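Local coordinates for protein hydrolase, isochorismatase family (Pseudomonas putida KT2440, PDB 4H17) that probably hydrolyses a small isochorismate-like or related substrate, as a two-subunit member of the isochorismatase family whose exact substrate is not established, at residues A[27-32]-A[135-140]; A[40-45]-A[159-164]; A[70-75]-A[102-107]; A[155-160]-A[191-196]. All blocks are in the same frame, centred on the assembly; numbering follows the deposited sequence. Where two conformers were deposited one is given.

In the fold
Contact 1 lies at the core, where the end of central strand 24-29 meets helix 133-146; its side chains are apolar at one end and polar at the other. Contact 3 is a surface contact on the neighbouring strand pair, 66-71 and 99-103, but its His71 reaches inward to the sulfate held by contact 1, and its Lys103 to Ser136 OG. Contact 2, buried but farther from the chain's centre, pins a loop to the chain leaving strand 150-159 and leans on the second subunit. Contact 4 starts on that same strand, sharing Ala159 and Thr160, and ties it to the loop after strand 189-191 through a carboxylate. Contacts 3 and 4 lie on opposite sides of the chain's centre.

Contact 1: A[27-32]-A[135-140]; sequences IIIDAQ and SSVSTT. With SO4 (sulfate ion), chain C.
Ile29 packs from the end of strand 27-29 against helix 135-140, where it meets Ser136, Val137 and Thr140. Its CD1 and the CB of Thr140 come tip to tip at 4.0 Å, and the same methyl rests on the backbone of Val137. With CG1 beside the backbone N (chi1 -63°), the second branch is turned to the other end of the contact, where CG2 lies 3.9 Å from CB of Ser136 and also faces CG2 of Val137. Thr140 is steadied from within the helix: its OG1 donates to Ser136 O at 2.8 Å, leaving CG2 beside Ile29 CD1. This hydrocarbon end is the close-fitting half.

At the polar end the two segments touch little directly, and a sulfate, probably from the crystallisation liquor, joins them with short bonds. Asp30 OD2 stands 3.3 Å from Ser136 OG with no hydrogen bond between them; the hydroxyl donates to sulfate O1 at 2.6 Å. Ser136 N gives a nearly straight bond to sulfate O2 (2.9 Å, 165°), and Ser135 OG donates to sulfate O3 at 2.7 Å. Tyr35, His71 and the backbone N of Met132 also hydrogen-bond to the ion, while Asn186 of the second subunit bonds to Ser135 OG. Lys103 NZ hydrogen-bonds to Ser136 OG and forms a long, weak ion pair with Asp30.

Asp30, Lys103 and Ser136 probably occupy the places of the Asp-Lys-Cys triad of related cysteine hydrolases, with serine where the cysteine would be. The sulfate, near the start of helix 133-146, probably marks a pocket suited to an anionic group.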
loop_
_atom_site.group_PDB
_atom_site.type_symbol
_atom_site.label_atom_id
_atom_site.label_comp_id
_atom_site.label_asym_id
_atom_site.label_seq_id
_atom_site.Cartn_x
_atom_site.Cartn_y
_atom_site.Cartn_z
ATOM N N ILE A 27 0.765 12.276 13.403
ATOM C CA ILE A 27 1.486 10.995 13.494
ATOM C C ILE A 27 2.797 11.073 12.723
ATOM O O ILE A 27 2.801 11.341 11.521
ATOM C CB ILE A 27 0.659 9.802 12.959
ATOM C CG1 ILE A 27 -0.743 9.741 13.619
ATOM C CG2 ILE A 27 1.440 8.487 13.157
ATOM C CD1 ILE A 27 -1.698 8.722 13.042
ATOM N N ILE A 28 3.914 10.852 13.441
ATOM C CA ILE A 28 5.241 10.882 12.838
ATOM C C ILE A 28 5.761 9.448 12.826
ATOM O O ILE A 28 6.009 8.851 13.876
ATOM C CB ILE A 28 6.220 11.759 13.633
ATOM C CG1 ILE A 28 5.637 13.160 13.796
ATOM C CG2 ILE A 28 7.583 11.818 12.923
ATOM C CD1 ILE A 28 6.447 14.073 14.673
ATOM N N ILE A 29 5.939 8.911 11.631
ATOM C CA ILE A 29 6.312 7.494 11.453
ATOM C C ILE A 29 7.808 7.336 11.223
ATOM O O ILE A 29 8.387 7.822 10.220
ATOM C CB ILE A 29 5.511 6.886 10.299
ATOM C CG1 ILE A 29 4.017 6.895 10.630
ATOM C CG2 ILE A 29 5.967 5.477 9.998
ATOM C CD1 ILE A 29 3.078 6.446 9.523
ATOM N N ASP A 30 8.476 6.687 12.185
ATOM C CA ASP A 30 9.802 6.140 11.995
ATOM C C ASP A 30 10.885 7.197 11.801
ATOM O O ASP A 30 11.739 7.032 10.946
ATOM C CB ASP A 30 9.835 5.121 10.839
ATOM C CG ASP A 30 8.893 3.924 11.061
ATOM O OD1 ASP A 30 8.536 3.599 12.228
ATOM O OD2 ASP A 30 8.572 3.288 10.026
ATOM N N ALA A 31 10.833 8.289 12.562
ATOM C CA ALA A 31 11.838 9.354 12.387
ATOM C C ALA A 31 13.114 8.962 13.147
ATOM O O ALA A 31 13.479 9.524 14.193
ATOM C CB ALA A 31 11.261 10.692 12.811
ATOM N N GLN A 32 13.795 7.964 12.585
ATOM C CA GLN A 32 14.920 7.297 13.241
ATOM C C GLN A 32 16.226 7.383 12.457
ATOM O O GLN A 32 16.237 7.545 11.248
ATOM C CB GLN A 32 14.601 5.847 13.495
ATOM C CG GLN A 32 13.405 5.649 14.397
ATOM C CD GLN A 32 13.072 4.206 14.544
ATOM O OE1 GLN A 32 12.176 3.666 13.855
ATOM N NE2 GLN A 32 13.772 3.540 15.488
ATOM N N SER A 135 6.463 2.158 2.207
ATOM C CA SER A 135 6.424 0.960 3.052
ATOM C C SER A 135 5.591 1.210 4.320
ATOM O O SER A 135 4.381 1.104 4.265
ATOM C CB SER A 135 7.843 0.432 3.318
ATOM O OG SER A 135 7.813 -0.682 4.177
ATOM N N SER A 136 6.188 1.684 5.426
ATOM C CA SER A 136 5.376 1.904 6.647
ATOM C C SER A 136 4.313 3.023 6.508
ATOM O O SER A 136 3.222 2.909 7.050
ATOM C CB SER A 136 6.216 2.188 7.918
ATOM O OG SER A 136 6.843 1.010 8.402
ATOM N N VAL A 137 4.614 4.060 5.739
ATOM C CA VAL A 137 3.695 5.195 5.622
ATOM C C VAL A 137 2.477 4.762 4.786
ATOM O O VAL A 137 1.347 4.810 5.263
ATOM C CB VAL A 137 4.385 6.423 5.011
ATOM C CG1 VAL A 137 3.393 7.528 4.785
ATOM C CG2 VAL A 137 5.497 6.956 5.916
ATOM N N SER A 138 2.768 4.287 3.569
ATOM C CA SER A 138 1.723 3.788 2.674
ATOM C C SER A 138 0.857 2.745 3.363
ATOM O O SER A 138 -0.406 2.826 3.326
ATOM C CB SER A 138 2.344 3.205 1.397
ATOM O OG SER A 138 1.289 2.765 0.556
ATOM N N THR A 139 1.488 1.798 4.054
ATOM C CA THR A 139 0.737 0.714 4.686
ATOM C C THR A 139 -0.150 1.246 5.806
ATOM O O THR A 139 -1.329 0.886 5.895
ATOM C CB THR A 139 1.647 -0.357 5.214
ATOM O OG1 THR A 139 2.501 -0.803 4.178
ATOM C CG2 THR A 139 0.838 -1.510 5.782
ATOM N N THR A 140 0.398 2.145 6.634
ATOM C CA THR A 140 -0.352 2.674 7.769
ATOM C C THR A 140 -1.535 3.553 7.319
ATOM O O THR A 140 -2.612 3.423 7.852
ATOM C CB THR A 140 0.605 3.376 8.760
ATOM O OG1 THR A 140 1.525 2.391 9.264
ATOM C CG2 THR A 140 -0.185 3.997 9.876
HETATM S S SO4 C . 9.864 1.094 6.605
HETATM O O1 SO4 C . 9.366 0.994 7.993
HETATM O O2 SO4 C . 9.031 1.963 5.813
HETATM O O3 SO4 C . 9.783 -0.262 6.012
HETATM O O4 SO4 C . 11.290 1.463 6.541
#

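Contact 2: A[40-45]-A[159-164]; sequences LKLSGM and ATRDLA. With EDO (1,2-ethanediol), chain H.
Leu40 and Arg161 cross obliquely, with Leu40 CD2 lying 3.8 Å above the plane of the guanidinium group, toward its rim. Leu163 CD2 lies over the opposite face, 3.5 Å from the plane and also toward the rim, so a leucine methyl flanks each face. Arg161 CG lies between the backbone N and the carbonyl carbon (chi1 74°), and from there the chain runs extended to NE alongside residues 40-42. Leu42 turns its CD2 against the root of this arginine, 3.8 Å from Arg161 CB, while its own CB rests on the carbonyl of Thr160. The charged end serves the dimer: Arg161 NH2 makes a salt bridge to Asp185 and a hydrogen bond to the carbonyl of Thr6, both of the second subunit.

The backbones are joined at Ser43. Its N donates to Thr160 O at 2.8 Å in an almost linear bond (175°) that arrives nearly along the C=O axis. In the other direction a 1,2-ethanediol molecule, probably from the crystallisation liquor, acts as a bridge: Thr160 N donates to its O2 at 2.8 Å, and O2 donates in turn to Ser43 O at 2.9 Å. Beside the diol, Ala159 CB points at the loop, 3.5 Å from Ser43 O, and also meets the selenium of Met45, here selenomethionine, at 4.1 Å.

Gly44 is the N-cap of helix 45-61, so the contact ties the approach to that helix to the chain between strands 150-159 and 163-165. Phe131 at the end of strand 125-131 packs against Leu42, Met45 and Ala159, and helix 172-186 flanks Ser43, Thr160 and Leu163.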
loop_
_atom_site.group_PDB
_atom_site.type_symbol
_atom_site.label_atom_id
_atom_site.label_comp_id
_atom_site.label_asym_id
_atom_site.label_seq_id
_atom_site.Cartn_x
_atom_site.Cartn_y
_atom_site.Cartn_z
ATOM N N LEU A 40 19.817 1.935 3.999
ATOM C CA LEU A 40 18.485 2.534 4.159
ATOM C C LEU A 40 18.560 4.070 4.219
ATOM O O LEU A 40 17.601 4.711 4.551
ATOM C CB LEU A 40 17.728 1.958 5.366
ATOM C CG LEU A 40 17.448 0.466 5.257
ATOM C CD1 LEU A 40 16.870 0.034 6.587
ATOM C CD2 LEU A 40 16.479 0.188 4.101
ATOM N N LYS A 41 19.693 4.652 3.802
ATOM C CA LYS A 41 19.796 6.095 3.762
ATOM C C LYS A 41 18.767 6.621 2.779
ATOM O O LYS A 41 18.780 6.179 1.614
ATOM C CB LYS A 41 21.192 6.536 3.297
ATOM C CG LYS A 41 21.398 8.020 3.283
ATOM C CD LYS A 41 22.742 8.362 2.634
ATOM C CE LYS A 41 22.945 9.871 2.608
ATOM N NZ LYS A 41 24.384 10.257 2.725
ATOM N N LEU A 42 17.916 7.565 3.205
ATOM C CA LEU A 42 16.820 8.042 2.359
ATOM C C LEU A 42 17.261 9.266 1.605
ATOM O O LEU A 42 18.251 9.913 1.996
ATOM C CB LEU A 42 15.526 8.285 3.111
ATOM C CG LEU A 42 15.078 7.053 3.913
ATOM C CD1 LEU A 42 13.783 7.387 4.655
ATOM C CD2 LEU A 42 14.865 5.783 3.098
ATOM N N SER A 43 16.530 9.580 0.539
ATOM C CA SER A 43 16.854 10.731 -0.297
ATOM C C SER A 43 16.030 11.930 0.100
ATOM O O SER A 43 14.880 11.795 0.479
ATOM C CB SER A 43 16.603 10.439 -1.778
ATOM O OG SER A 43 17.410 9.387 -2.230
ATOM N N GLY A 44 16.638 13.108 0.006
ATOM C CA GLY A 44 15.940 14.328 0.390
ATOM C C GLY A 44 15.633 14.406 1.885
ATOM O O GLY A 44 14.638 15.025 2.272
HETATM N N MSE A 45 16.502 13.865 2.735
HETATM C CA MSE A 45 16.222 13.843 4.159
HETATM C C MSE A 45 16.355 15.158 4.827
HETATM O O MSE A 45 15.614 15.437 5.764
HETATM C CB MSE A 45 17.085 12.887 4.988
HETATM C CG MSE A 45 16.663 11.455 4.845
HETATM SE SE MSE A 45 14.836 11.294 5.571
HETATM C CE MSE A 45 15.241 10.603 7.350
ATOM N N ALA A 159 9.836 10.579 2.947
ATOM C CA ALA A 159 10.868 10.253 2.013
ATOM C C ALA A 159 10.992 8.782 1.803
ATOM O O ALA A 159 10.482 7.967 2.585
ATOM C CB ALA A 159 12.210 10.823 2.472
ATOM N N THR A 160 11.733 8.441 0.775
ATOM C CA THR A 160 12.070 7.074 0.484
ATOM C C THR A 160 13.493 6.991 -0.106
ATOM O O THR A 160 14.318 7.933 0.039
ATOM C CB THR A 160 10.985 6.440 -0.393
ATOM O OG1 THR A 160 11.261 5.045 -0.569
ATOM C CG2 THR A 160 10.901 7.115 -1.718
ATOM N N ARG A 161 13.807 5.823 -0.644
ATOM C CA ARG A 161 15.119 5.589 -1.261
ATOM C C ARG A 161 15.000 5.017 -2.684
ATOM O O ARG A 161 13.914 4.637 -3.145
ATOM C CB ARG A 161 15.942 4.703 -0.364
ATOM C CG ARG A 161 15.512 3.227 -0.368
ATOM C CD ARG A 161 16.260 2.385 0.665
ATOM N NE ARG A 161 16.312 0.953 0.308
ATOM C CZ ARG A 161 15.289 0.101 0.367
ATOM N NH1 ARG A 161 14.089 0.490 0.803
ATOM N NH2 ARG A 161 15.495 -1.152 -0.016
ATOM N N ASP A 162 16.123 5.018 -3.409
ATOM C CA ASP A 162 16.208 4.339 -4.678
ATOM C C ASP A 162 15.826 2.886 -4.504
ATOM O O ASP A 162 16.346 2.204 -3.609
ATOM C CB ASP A 162 17.630 4.374 -5.255
ATOM C CG ASP A 162 18.105 5.759 -5.703
ATOM O OD1 ASP A 162 17.386 6.744 -5.628
ATOM O OD2 ASP A 162 19.266 5.829 -6.158
ATOM N N LEU A 163 14.973 2.365 -5.381
ATOM C CA LEU A 163 14.636 0.928 -5.347
ATOM C C LEU A 163 15.004 0.163 -6.590
ATOM O O LEU A 163 15.053 0.722 -7.707
ATOM C CB LEU A 163 13.145 0.697 -5.101
ATOM C CG LEU A 163 12.560 1.279 -3.822
ATOM C CD1 LEU A 163 11.054 1.083 -3.795
ATOM C CD2 LEU A 163 13.224 0.717 -2.608
ATOM N N ALA A 164 15.343 -1.108 -6.387
ATOM C CA ALA A 164 15.564 -2.017 -7.484
ATOM C C ALA A 164 14.292 -2.340 -8.235
ATOM O O ALA A 164 13.273 -2.594 -7.645
ATOM C CB ALA A 164 16.199 -3.299 -6.998
HETATM C C1 EDO H . 12.465 12.147 -2.710
HETATM O O1 EDO H . 13.837 12.547 -2.541
HETATM C C2 EDO H . 11.960 11.688 -1.344
HETATM O O2 EDO H . 12.671 10.549 -0.852
#

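Contact 3: A[70-75]-A[102-107]; sequences RHLGTV and EKRMPN. With SO4 (sulfate ion), chain E; SO4 (sulfate ion), chain C; SO4 (sulfate ion), chain D.
Arg104 folds back over Leu72, bent at chi2 and chi3 (57° and 69°). Its CB touches Leu72 CD1 at 3.9 Å, CD passes an oxygen of the sulfate that also bonds His71 ND1 and Gly73 N, and NE lies over the same leucine methyl. CZ then sits 3.6 Å from Leu72 CB, which covers one face of the guanidinium. At the tip, NH1 donates to Gly73 O at 3.0 Å, in the guanidinium plane but from above the carbonyl plane, and to O2 of that same sulfate at 3.1 Å. The other side of Leu72 is taken by Glu102, whose CB lies 3.4 Å from Leu72 CD2 with the two side chains at about a right angle.

The strand ends themselves are joined in parallel: Lys103 N donates to Arg70 O, and Leu72 N to Lys103 O, both at 2.8 Å. Lys103 NZ stands over one face of the His71 ring and donates to Met105 O. That ring spans two sulfates, through ND1 to one and NE2 to the other. The C-terminal ends of parallel strands are where Rossmann-like folds place their active sites, and Lys103 here is probably the triad lysine of the family.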
loop_
_atom_site.group_PDB
_atom_site.type_symbol
_atom_site.label_atom_id
_atom_site.label_comp_id
_atom_site.label_asym_id
_atom_site.label_seq_id
_atom_site.Cartn_x
_atom_site.Cartn_y
_atom_site.Cartn_z
ATOM N N ARG A 70 7.975 4.175 16.108
ATOM C CA ARG A 70 9.277 3.664 15.752
ATOM C C ARG A 70 9.235 2.165 15.565
ATOM O O ARG A 70 8.369 1.473 16.121
ATOM C CB ARG A 70 10.307 3.922 16.872
ATOM C CG ARG A 70 10.773 5.351 16.994
ATOM C CD ARG A 70 11.985 5.440 17.908
ATOM N NE ARG A 70 11.657 5.171 19.324
ATOM C CZ ARG A 70 12.511 5.397 20.345
ATOM N NH1 ARG A 70 13.748 5.796 20.137
ATOM N NH2 ARG A 70 12.110 5.179 21.596
ATOM N N HIS A 71 10.220 1.666 14.831
ATOM C CA HIS A 71 10.467 0.240 14.730
ATOM C C HIS A 71 10.859 -0.345 16.072
ATOM O O HIS A 71 11.638 0.266 16.835
ATOM C CB HIS A 71 11.590 -0.051 13.773
ATOM C CG HIS A 71 11.242 0.104 12.337
ATOM N ND1 HIS A 71 11.499 -0.863 11.396
ATOM C CD2 HIS A 71 10.688 1.136 11.678
ATOM C CE1 HIS A 71 11.071 -0.453 10.221
ATOM N NE2 HIS A 71 10.620 0.780 10.356
ATOM N N LEU A 72 10.356 -1.542 16.344
ATOM C CA LEU A 72 10.917 -2.330 17.430
ATOM C C LEU A 72 12.389 -2.632 17.139
ATOM O O LEU A 72 13.226 -2.525 18.044
ATOM C CB LEU A 72 10.139 -3.611 17.619
ATOM C CG LEU A 72 8.835 -3.422 18.378
ATOM C CD1 LEU A 72 7.946 -4.632 18.128
ATOM C CD2 LEU A 72 9.102 -3.234 19.870
ATOM N N GLY A 73 12.722 -2.925 15.886
ATOM C CA GLY A 73 14.113 -3.266 15.541
ATOM C C GLY A 73 14.657 -4.559 16.108
ATOM O O GLY A 73 13.975 -5.336 16.823
ATOM N N THR A 74 15.934 -4.750 15.819
ATOM C CA THR A 74 16.654 -5.934 16.234
ATOM C C THR A 74 17.951 -5.483 16.910
ATOM O O THR A 74 18.667 -4.710 16.358
ATOM C CB THR A 74 16.974 -6.816 15.004
ATOM O OG1 THR A 74 15.767 -7.190 14.317
ATOM C CG2 THR A 74 17.668 -8.085 15.376
ATOM N N VAL A 75 18.212 -6.003 18.108
ATOM C CA VAL A 75 19.463 -5.785 18.807
ATOM C C VAL A 75 20.582 -6.284 17.906
ATOM O O VAL A 75 20.596 -7.438 17.416
ATOM C CB VAL A 75 19.509 -6.483 20.165
ATOM C CG1 VAL A 75 20.914 -6.374 20.739
ATOM C CG2 VAL A 75 18.466 -5.867 21.084
ATOM N N GLU A 102 6.061 1.544 19.626
ATOM C CA GLU A 102 6.989 0.664 18.918
ATOM C C GLU A 102 6.214 -0.387 18.183
ATOM O O GLU A 102 5.279 -0.999 18.735
ATOM C CB GLU A 102 7.915 -0.092 19.871
ATOM C CG GLU A 102 8.452 0.669 21.042
ATOM C CD GLU A 102 9.646 -0.048 21.660
ATOM O OE1 GLU A 102 10.750 0.006 21.084
ATOM O OE2 GLU A 102 9.456 -0.695 22.708
ATOM N N LYS A 103 6.580 -0.590 16.928
ATOM C CA LYS A 103 5.837 -1.501 16.059
ATOM C C LYS A 103 6.736 -2.540 15.353
ATOM O O LYS A 103 7.936 -2.265 15.056
ATOM C CB LYS A 103 5.077 -0.680 15.021
ATOM C CG LYS A 103 5.986 -0.055 13.978
ATOM C CD LYS A 103 5.202 0.649 12.883
ATOM C CE LYS A 103 6.116 1.065 11.757
ATOM N NZ LYS A 103 6.707 -0.029 10.967
ATOM N N ARG A 104 6.150 -3.693 15.022
ATOM C CA ARG A 104 6.859 -4.737 14.265
ATOM C C ARG A 104 6.605 -4.703 12.755
ATOM O O ARG A 104 7.506 -5.022 11.963
ATOM C CB ARG A 104 6.541 -6.143 14.784
ATOM C CG ARG A 104 7.403 -7.198 14.080
ATOM C CD ARG A 104 8.916 -6.962 14.210
ATOM N NE ARG A 104 9.268 -7.184 15.590
ATOM C CZ ARG A 104 10.440 -6.939 16.175
ATOM N NH1 ARG A 104 11.451 -6.385 15.529
ATOM N NH2 ARG A 104 10.570 -7.236 17.457
HETATM N N MSE A 105 5.394 -4.300 12.363
HETATM C CA MSE A 105 4.997 -4.401 10.977
HETATM C C MSE A 105 4.997 -3.066 10.319
HETATM O O MSE A 105 4.859 -2.025 11.001
HETATM C CB MSE A 105 3.570 -4.968 10.847
HETATM C CG MSE A 105 3.336 -6.211 11.657
HETATM SE SE MSE A 105 4.580 -7.640 11.255
HETATM C CE MSE A 105 4.170 -7.777 9.398
ATOM N N PRO A 106 5.036 -3.025 8.971
ATOM C CA PRO A 106 4.810 -1.740 8.265
ATOM C C PRO A 106 3.491 -1.064 8.658
ATOM O O PRO A 106 3.454 0.134 8.814
ATOM C CB PRO A 106 4.847 -2.132 6.779
ATOM C CG PRO A 106 5.746 -3.330 6.741
ATOM C CD PRO A 106 5.449 -4.088 8.024
ATOM N N ASN A 107 2.447 -1.859 8.877
ATOM C CA ASN A 107 1.193 -1.412 9.436
ATOM C C ASN A 107 1.366 -1.063 10.925
ATOM O O ASN A 107 1.457 -1.938 11.775
ATOM C CB ASN A 107 0.160 -2.531 9.279
ATOM C CG ASN A 107 -1.134 -2.253 10.004
ATOM O OD1 ASN A 107 -1.378 -1.111 10.469
ATOM N ND2 ASN A 107 -1.941 -3.269 10.157
HETATM S S SO4 E . 11.861 -4.079 12.609
HETATM O O1 SO4 E . 11.140 -4.246 11.294
HETATM O O2 SO4 E . 12.618 -5.355 12.819
HETATM O O3 SO4 E . 11.010 -3.657 13.670
HETATM O O4 SO4 E . 12.914 -3.076 12.307
HETATM S S SO4 C . 9.864 1.094 6.605
HETATM O O1 SO4 C . 9.366 0.994 7.993
HETATM O O2 SO4 C . 9.031 1.963 5.813
HETATM O O3 SO4 C . 9.783 -0.262 6.012
HETATM O O4 SO4 C . 11.290 1.463 6.541
HETATM S S SO4 D . -4.638 -4.383 12.783
HETATM O O1 SO4 D . -3.741 -5.524 12.542
HETATM O O2 SO4 D . -4.319 -3.392 11.766
HETATM O O3 SO4 D . -4.350 -3.841 14.121
HETATM O O4 SO4 D . -6.066 -4.831 12.648
HETATM O O HOH W 1 12.496 -2.672 20.665
HETATM O O HOH W 2 12.989 -6.493 18.849
#

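Contact 4: A[155-160]-A[191-196]; sequences EDASAT and APTASL. With EDO (1,2-ethanediol), chain H.
Asp156 OD1 takes two hydrogen bonds from Thr193. The backbone N arrives on the syn lone pair at 2.9 Å, and the hydroxyl OG1 comes from above the carboxylate plane at 2.7 Å, so two donors of one residue fix the carboxylate. Asp156 CG, set between the backbone N and the carbonyl carbon (chi1 61°), carries the carboxylate to the loop, where OD2 also lies 3.6 Å from Pro192 CB. A water that donates to OD2 and accepts from Ala194 N adds a further link. One residue earlier, Glu155 N donates to Ala191 O at 3.1 Å, and the Glu155 side chain lies alongside, OE2 3.9 Å from Pro192 CD.

Here strand 150-159 turns a corner beside strand 189-191, its parallel neighbour in the Rossmann-like sheet and outermost within this chain; helix 172-186 lies in the crossover that joins them, after the hairpin of strands 163-165 and 168-170. Past the strand end, residues 193-195 form a short 3-10 turn. Pro192 O braces it, accepting from Ser195 N and, in the carbonyl plane, from Ser195 OG at 2.7 Å.

One shell farther out, Asn51 of helix 45-61 donates through ND2 to Asp156 O and packs against Thr193 and Ala157. On helix 172-186, His176 NE2 is hydrogen-bonded to Glu155 O.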
loop_
_atom_site.group_PDB
_atom_site.type_symbol
_atom_site.label_atom_id
_atom_site.label_comp_id
_atom_site.label_asym_id
_atom_site.label_seq_id
_atom_site.Cartn_x
_atom_site.Cartn_y
_atom_site.Cartn_z
ATOM N N GLU A 155 3.578 15.386 1.946
ATOM C CA GLU A 155 4.443 14.751 0.943
ATOM C C GLU A 155 5.907 15.186 1.048
ATOM O O GLU A 155 6.818 14.439 0.695
ATOM C CB GLU A 155 3.934 15.039 -0.475
ATOM C CG GLU A 155 3.821 16.516 -0.775
ATOM C CD GLU A 155 3.028 16.781 -2.032
ATOM O OE1 GLU A 155 3.171 15.981 -2.992
ATOM O OE2 GLU A 155 2.269 17.780 -2.045
ATOM N N ASP A 156 6.128 16.391 1.549
ATOM C CA ASP A 156 7.488 16.935 1.709
ATOM C C ASP A 156 8.047 16.785 3.133
ATOM O O ASP A 156 9.132 17.249 3.453
ATOM C CB ASP A 156 7.584 18.374 1.161
ATOM C CG ASP A 156 6.664 19.347 1.871
ATOM O OD1 ASP A 156 5.957 18.969 2.820
ATOM O OD2 ASP A 156 6.651 20.528 1.450
ATOM N N ALA A 157 7.333 15.997 3.925
ATOM C CA ALA A 157 7.750 15.593 5.278
ATOM C C ALA A 157 7.833 14.062 5.329
ATOM O O ALA A 157 7.638 13.433 6.388
ATOM C CB ALA A 157 6.786 16.107 6.301
ATOM N N SER A 158 8.104 13.480 4.179
ATOM C CA SER A 158 8.196 12.021 4.021
ATOM C C SER A 158 9.247 11.769 2.952
ATOM O O SER A 158 9.544 12.654 2.115
ATOM C CB SER A 158 6.823 11.448 3.678
ATOM O OG SER A 158 6.876 10.019 3.434
ATOM N N ALA A 159 9.836 10.579 2.947
ATOM C CA ALA A 159 10.868 10.253 2.013
ATOM C C ALA A 159 10.992 8.782 1.803
ATOM O O ALA A 159 10.482 7.967 2.585
ATOM C CB ALA A 159 12.210 10.823 2.472
ATOM N N THR A 160 11.733 8.441 0.775
ATOM C CA THR A 160 12.070 7.074 0.484
ATOM C C THR A 160 13.493 6.991 -0.106
ATOM O O THR A 160 14.318 7.933 0.039
ATOM C CB THR A 160 10.985 6.440 -0.393
ATOM O OG1 THR A 160 11.261 5.045 -0.569
ATOM C CG2 THR A 160 10.901 7.115 -1.718
ATOM N N ALA A 191 -0.612 16.821 0.743
ATOM C CA ALA A 191 -0.427 18.273 0.908
ATOM C C ALA A 191 0.996 18.582 1.338
ATOM O O ALA A 191 1.636 17.738 1.961
ATOM C CB ALA A 191 -1.393 18.803 1.925
ATOM N N PRO A 192 1.519 19.787 0.984
ATOM C CA PRO A 192 2.822 20.202 1.479
ATOM C C PRO A 192 2.722 20.813 2.886
ATOM O O PRO A 192 1.676 21.314 3.316
ATOM C CB PRO A 192 3.274 21.231 0.465
ATOM C CG PRO A 192 2.015 21.834 -0.048
ATOM C CD PRO A 192 0.940 20.784 0.057
ATOM N N THR A 193 3.839 20.723 3.613
ATOM C CA THR A 193 3.932 21.173 4.985
ATOM C C THR A 193 3.405 22.610 5.128
ATOM O O THR A 193 2.696 22.920 6.085
ATOM C CB THR A 193 5.409 21.093 5.447
ATOM O OG1 THR A 193 5.857 19.728 5.450
ATOM C CG2 THR A 193 5.666 21.683 6.819
ATOM N N ALA A 194 3.796 23.456 4.186
ATOM C CA ALA A 194 3.482 24.897 4.239
ATOM C C ALA A 194 1.980 25.157 4.260
ATOM O O ALA A 194 1.524 26.141 4.831
ATOM C CB ALA A 194 4.131 25.613 3.064
ATOM N N SER A 195 1.192 24.251 3.687
ATOM C CA SER A 195 -0.258 24.405 3.681
ATOM C C SER A 195 -0.931 24.085 5.037
ATOM O O SER A 195 -2.111 24.312 5.182
ATOM C CB SER A 195 -0.879 23.494 2.626
ATOM O OG SER A 195 -0.919 22.138 3.072
ATOM N N LEU A 196 -0.180 23.561 6.002
ATOM C CA LEU A 196 -0.748 23.060 7.270
ATOM C C LEU A 196 -0.343 23.895 8.480
ATOM O O LEU A 196 -0.995 23.833 9.519
ATOM C CB LEU A 196 -0.345 21.572 7.491
ATOM C CG LEU A 196 -0.953 20.601 6.481
ATOM C CD1 LEU A 196 -0.236 19.251 6.486
ATOM C CD2 LEU A 196 -2.436 20.375 6.730
HETATM C C1 EDO H . 12.465 12.147 -2.710
HETATM O O1 EDO H . 13.837 12.547 -2.541
HETATM C C2 EDO H . 11.960 11.688 -1.344
HETATM O O2 EDO H . 12.671 10.549 -0.852
HETATM O O HOH W 3 5.977 23.083 2.327
#